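Local coordinates for protein manganese lipoxygenase (Gaeumannomyces graminis, PDB 5FX8) that uses a catalytic manganese ion to oxygenate linoleic and alpha-linolenic acids to 11S- and 13R-hydroperoxy fatty acids, at residues 281-284 against 285-288; 413-416 against 417-421. One frame throughout, in Å; residues are numbered along the deposited sequence.

Both contacts are short runs of about two turns of alpha-helix in the mostly helical lipoxygenase fold, and their centres lie 39 Å apart. Contact 1 sits mid-way along helix 268-305, its centre about 10 Å from that of the chain. It leads directly into the metal ligands H290 and H294, and the side chain of Q287 comes about 6 Å from the manganese. Contact 2 covers the last two turns of helix 396-420 and G421, the residue that follows. Its centre is about 29 Å from that of the chain, far from the manganese site. The two do not touch; their nearest atoms are about 28 Å apart. Helix 460-481 links their surroundings: its M481 meets contact 1, while its R460, L463 and V464 meet contact 2.

Contact 1: 281-284 against 285-288; sequences NDLF and YSQM
L283 and Q287 meet one turn apart on helix 268-305. Methyl CD1 of L283 lies 3.9 Å from NE2 of Q287 and 4.0 Å from its CG, and the two side chains cross at a slant. The Q287 chain bends at chi2 (-34°), and the bend brings NE2 alongside the leucine methyl. Its backbone is held by the bond from Q287 N to L283 O, 3.0 Å long. The OG of S286 makes a weak bond to the same carbonyl oxygen, 3.4 Å from OG to L283 O. On another side of the helix, CG of M288 sits over one face of the F284 ring, 4.4 Å from CE2 of F284.

This is the lipoxygenase helix that carries the metal ligands H290 and H294. Q287 is a second-shell residue here. Its NE2 bonds to the carbonyl of M481 and weakly to S286 OG. Its OE1 takes a weak bond from the ligand N482, while its backbone oxygen accepts from ND1 of H290. These bonds probably help orient both ligands. One residue back, S286 N bonds to D282 O over 2.9 Å. The carboxylate of D282 forms a salt bridge with R168 and hydrogen bonds with H217 and N172.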
loop_
_atom_site.group_PDB
_atom_site.type_symbol
_atom_site.label_atom_id
_atom_site.label_comp_id
_atom_site.label_asym_id
_atom_site.label_seq_id
_atom_site.Cartn_x
_atom_site.Cartn_y
_atom_site.Cartn_z
ATOM N N ASN A 281 -5.233 12.865 15.809
ATOM C CA ASN A 281 -6.626 12.551 15.536
ATOM C C ASN A 281 -6.871 12.310 14.047
ATOM O O ASN A 281 -7.643 11.422 13.673
ATOM C CB ASN A 281 -7.514 13.664 16.065
ATOM C CG ASN A 281 -7.440 13.796 17.555
ATOM O OD1 ASN A 281 -7.350 14.895 18.092
ATOM N ND2 ASN A 281 -7.475 12.669 18.243
ATOM N N ASP A 282 -6.208 13.077 13.188
ATOM C CA ASP A 282 -6.356 12.922 11.752
ATOM C C ASP A 282 -5.777 11.601 11.269
ATOM O O ASP A 282 -6.341 10.968 10.373
ATOM C CB ASP A 282 -5.698 14.101 11.043
ATOM C CG ASP A 282 -6.165 14.250 9.627
ATOM O OD1 ASP A 282 -7.353 14.573 9.437
ATOM O OD2 ASP A 282 -5.350 14.024 8.705
ATOM N N LEU A 283 -4.672 11.150 11.864
ATOM C CA LEU A 283 -4.126 9.845 11.507
ATOM C C LEU A 283 -5.084 8.726 11.896
ATOM O O LEU A 283 -5.335 7.799 11.109
ATOM C CB LEU A 283 -2.762 9.647 12.164
ATOM C CG LEU A 283 -1.959 8.431 11.674
ATOM C CD1 LEU A 283 -1.858 8.300 10.136
ATOM C CD2 LEU A 283 -0.576 8.468 12.276
ATOM N N PHE A 284 -5.628 8.789 13.109
ATOM C CA PHE A 284 -6.634 7.810 13.477
ATOM C C PHE A 284 -7.766 7.801 12.466
ATOM O O PHE A 284 -8.228 6.733 12.044
ATOM C CB PHE A 284 -7.151 8.129 14.866
ATOM C CG PHE A 284 -8.299 7.285 15.302
ATOM C CD1 PHE A 284 -9.607 7.673 15.047
ATOM C CD2 PHE A 284 -8.074 6.130 16.014
ATOM C CE1 PHE A 284 -10.642 6.906 15.466
ATOM C CE2 PHE A 284 -9.102 5.369 16.437
ATOM C CZ PHE A 284 -10.387 5.743 16.172
ATOM N N TYR A 285 -8.226 8.995 12.070
ATOM C CA TYR A 285 -9.355 9.088 11.154
ATOM C C TYR A 285 -9.040 8.430 9.823
ATOM O O TYR A 285 -9.830 7.644 9.305
ATOM C CB TYR A 285 -9.751 10.545 10.929
ATOM C CG TYR A 285 -10.828 10.712 9.872
ATOM C CD1 TYR A 285 -10.499 10.853 8.528
ATOM C CD2 TYR A 285 -12.168 10.725 10.215
ATOM C CE1 TYR A 285 -11.466 10.985 7.576
ATOM C CE2 TYR A 285 -13.138 10.871 9.269
ATOM C CZ TYR A 285 -12.778 10.999 7.951
ATOM O OH TYR A 285 -13.740 11.149 6.988
ATOM N N SER A 286 -7.906 8.781 9.227
ATOM C CA SER A 286 -7.631 8.330 7.876
ATOM C C SER A 286 -7.453 6.827 7.864
ATOM O O SER A 286 -7.985 6.118 6.990
ATOM C CB SER A 286 -6.398 9.040 7.336
ATOM O OG SER A 286 -5.213 8.465 7.828
ATOM N N GLN A 287 -6.755 6.315 8.872
ATOM C CA GLN A 287 -6.544 4.883 8.901
ATOM C C GLN A 287 -7.849 4.141 9.111
ATOM O O GLN A 287 -8.018 3.032 8.608
ATOM C CB GLN A 287 -5.507 4.517 9.958
ATOM C CG GLN A 287 -4.113 4.999 9.589
ATOM C CD GLN A 287 -3.850 4.971 8.073
ATOM O OE1 GLN A 287 -3.755 3.908 7.478
ATOM N NE2 GLN A 287 -3.746 6.152 7.458
ATOM N N MET A 288 -8.800 4.724 9.821
ATOM C CA MET A 288 -9.939 3.877 10.131
ATOM C C MET A 288 -11.116 4.144 9.223
ATOM O O MET A 288 -11.946 3.262 8.995
ATOM C CB MET A 288 -10.306 4.040 11.598
ATOM C CG MET A 288 -9.284 3.405 12.506
ATOM S SD MET A 288 -8.950 1.709 12.018
ATOM C CE MET A 288 -7.326 1.809 11.442
#

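Contact 2: 413-416 against 417-421; sequences QAFV and DSTYG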
loop_
_atom_site.group_PDB
_atom_site.type_symbol
_atom_site.label_atom_id
_atom_site.label_comp_id
_atom_site.label_asym_id
_atom_site.label_seq_id
_atom_site.Cartn_x
_atom_site.Cartn_y
_atom_site.Cartn_z
ATOM N N GLN A 413 -14.625 4.260 -20.606
ATOM C CA GLN A 413 -15.520 4.609 -21.697
ATOM C C GLN A 413 -15.193 3.797 -22.935
ATOM O O GLN A 413 -16.082 3.229 -23.570
ATOM C CB GLN A 413 -15.429 6.096 -21.994
ATOM C CG GLN A 413 -16.476 6.558 -22.981
ATOM C CD GLN A 413 -17.854 6.707 -22.356
ATOM O OE1 GLN A 413 -18.051 7.546 -21.478
ATOM N NE2 GLN A 413 -18.816 5.902 -22.811
ATOM N N ALA A 414 -13.913 3.689 -23.272
ATOM C CA ALA A 414 -13.594 2.877 -24.433
ATOM C C ALA A 414 -13.869 1.400 -24.177
ATOM O O ALA A 414 -14.248 0.683 -25.098
ATOM C CB ALA A 414 -12.154 3.102 -24.863
ATOM N N PHE A 415 -13.714 0.933 -22.943
ATOM C CA PHE A 415 -13.971 -0.467 -22.638
ATOM C C PHE A 415 -15.449 -0.799 -22.766
ATOM O O PHE A 415 -15.805 -1.844 -23.317
ATOM C CB PHE A 415 -13.447 -0.793 -21.234
ATOM C CG PHE A 415 -13.944 -2.089 -20.683
ATOM C CD1 PHE A 415 -13.601 -3.284 -21.268
ATOM C CD2 PHE A 415 -14.747 -2.114 -19.576
ATOM C CE1 PHE A 415 -14.057 -4.461 -20.782
ATOM C CE2 PHE A 415 -15.201 -3.317 -19.062
ATOM C CZ PHE A 415 -14.857 -4.482 -19.672
ATOM N N VAL A 416 -16.318 0.084 -22.277
ATOM C CA VAL A 416 -17.753 -0.141 -22.360
ATOM C C VAL A 416 -18.215 -0.047 -23.800
ATOM O O VAL A 416 -18.975 -0.900 -24.269
ATOM C CB VAL A 416 -18.512 0.841 -21.449
ATOM C CG1 VAL A 416 -20.008 0.743 -21.657
ATOM C CG2 VAL A 416 -18.213 0.538 -20.036
ATOM N N ASP A 417 -17.730 0.958 -24.539
ATOM C CA ASP A 417 -18.076 1.037 -25.953
ATOM C C ASP A 417 -17.581 -0.189 -26.714
ATOM O O ASP A 417 -18.277 -0.704 -27.584
ATOM C CB ASP A 417 -17.522 2.314 -26.579
ATOM C CG ASP A 417 -18.212 3.587 -26.082
ATOM O OD1 ASP A 417 -19.378 3.564 -25.613
ATOM O OD2 ASP A 417 -17.548 4.636 -26.170
ATOM N N SER A 418 -16.402 -0.694 -26.382
ATOM C CA SER A 418 -15.921 -1.884 -27.073
ATOM C C SER A 418 -16.786 -3.105 -26.761
ATOM O O SER A 418 -17.015 -3.955 -27.629
ATOM C CB SER A 418 -14.461 -2.132 -26.705
ATOM O OG SER A 418 -14.072 -3.480 -26.957
ATOM N N THR A 419 -17.283 -3.209 -25.536
ATOM C CA THR A 419 -18.064 -4.382 -25.164
ATOM C C THR A 419 -19.475 -4.347 -25.729
ATOM O O THR A 419 -20.014 -5.381 -26.118
ATOM C CB THR A 419 -18.100 -4.478 -23.646
ATOM O OG1 THR A 419 -16.774 -4.665 -23.191
ATOM C CG2 THR A 419 -18.983 -5.598 -23.174
ATOM N N TYR A 420 -20.089 -3.176 -25.754
ATOM C CA TYR A 420 -21.483 -3.030 -26.114
ATOM C C TYR A 420 -21.705 -2.413 -27.485
ATOM O O TYR A 420 -22.842 -2.400 -27.957
ATOM C CB TYR A 420 -22.195 -2.187 -25.064
ATOM C CG TYR A 420 -22.274 -2.868 -23.739
ATOM C CD1 TYR A 420 -23.276 -3.770 -23.485
ATOM C CD2 TYR A 420 -21.347 -2.604 -22.735
ATOM C CE1 TYR A 420 -23.366 -4.393 -22.284
ATOM C CE2 TYR A 420 -21.420 -3.228 -21.527
ATOM C CZ TYR A 420 -22.440 -4.128 -21.307
ATOM O OH TYR A 420 -22.562 -4.782 -20.121
ATOM N N GLY A 421 -20.668 -1.847 -28.089
ATOM C CA GLY A 421 -20.641 -1.453 -29.479
ATOM C C GLY A 421 -21.530 -0.334 -29.955
ATOM O O GLY A 421 -22.344 -0.568 -30.852
#
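T419 packs against F415 near the end of helix 396-420, an alpha-helical end where G421 leaves the helix with positive phi (67°). From CB, the threonine divides into two branches. CB of T419 is 3.5 Å from F415 O. OG1 of T419 stands beside the backbone N, with chi1 at -63°, and reaches back to F415 O in a 3.0 Å hydrogen bond. T419 N also bonds to F415 O, so that oxygen is gripped twice, from opposite faces of its carbonyl plane. OG1 of T419 also lies over one face of the F415 ring, 3.6 Å from CE1 of F415. The other branch, CG2, rests over a face of the Y420 ring, displaced toward its rim. P313 of helix 313-321 touches both T419 and F415.

On another side, CG1 of V416 lies 3.8 Å from CD2 of Y420. The hydroxyl of Y420 bonds to D433. The polar partner of D417 OD1 is R460, in a salt bridge; NE2 of Q413 merely passes by, 3.7 Å from OD1 of D417, with the amide and carboxylate planes 34° apart. The Y420 ring presents its edge to V416 O, which lies in the ring plane 3.3 Å from CD2 of Y420.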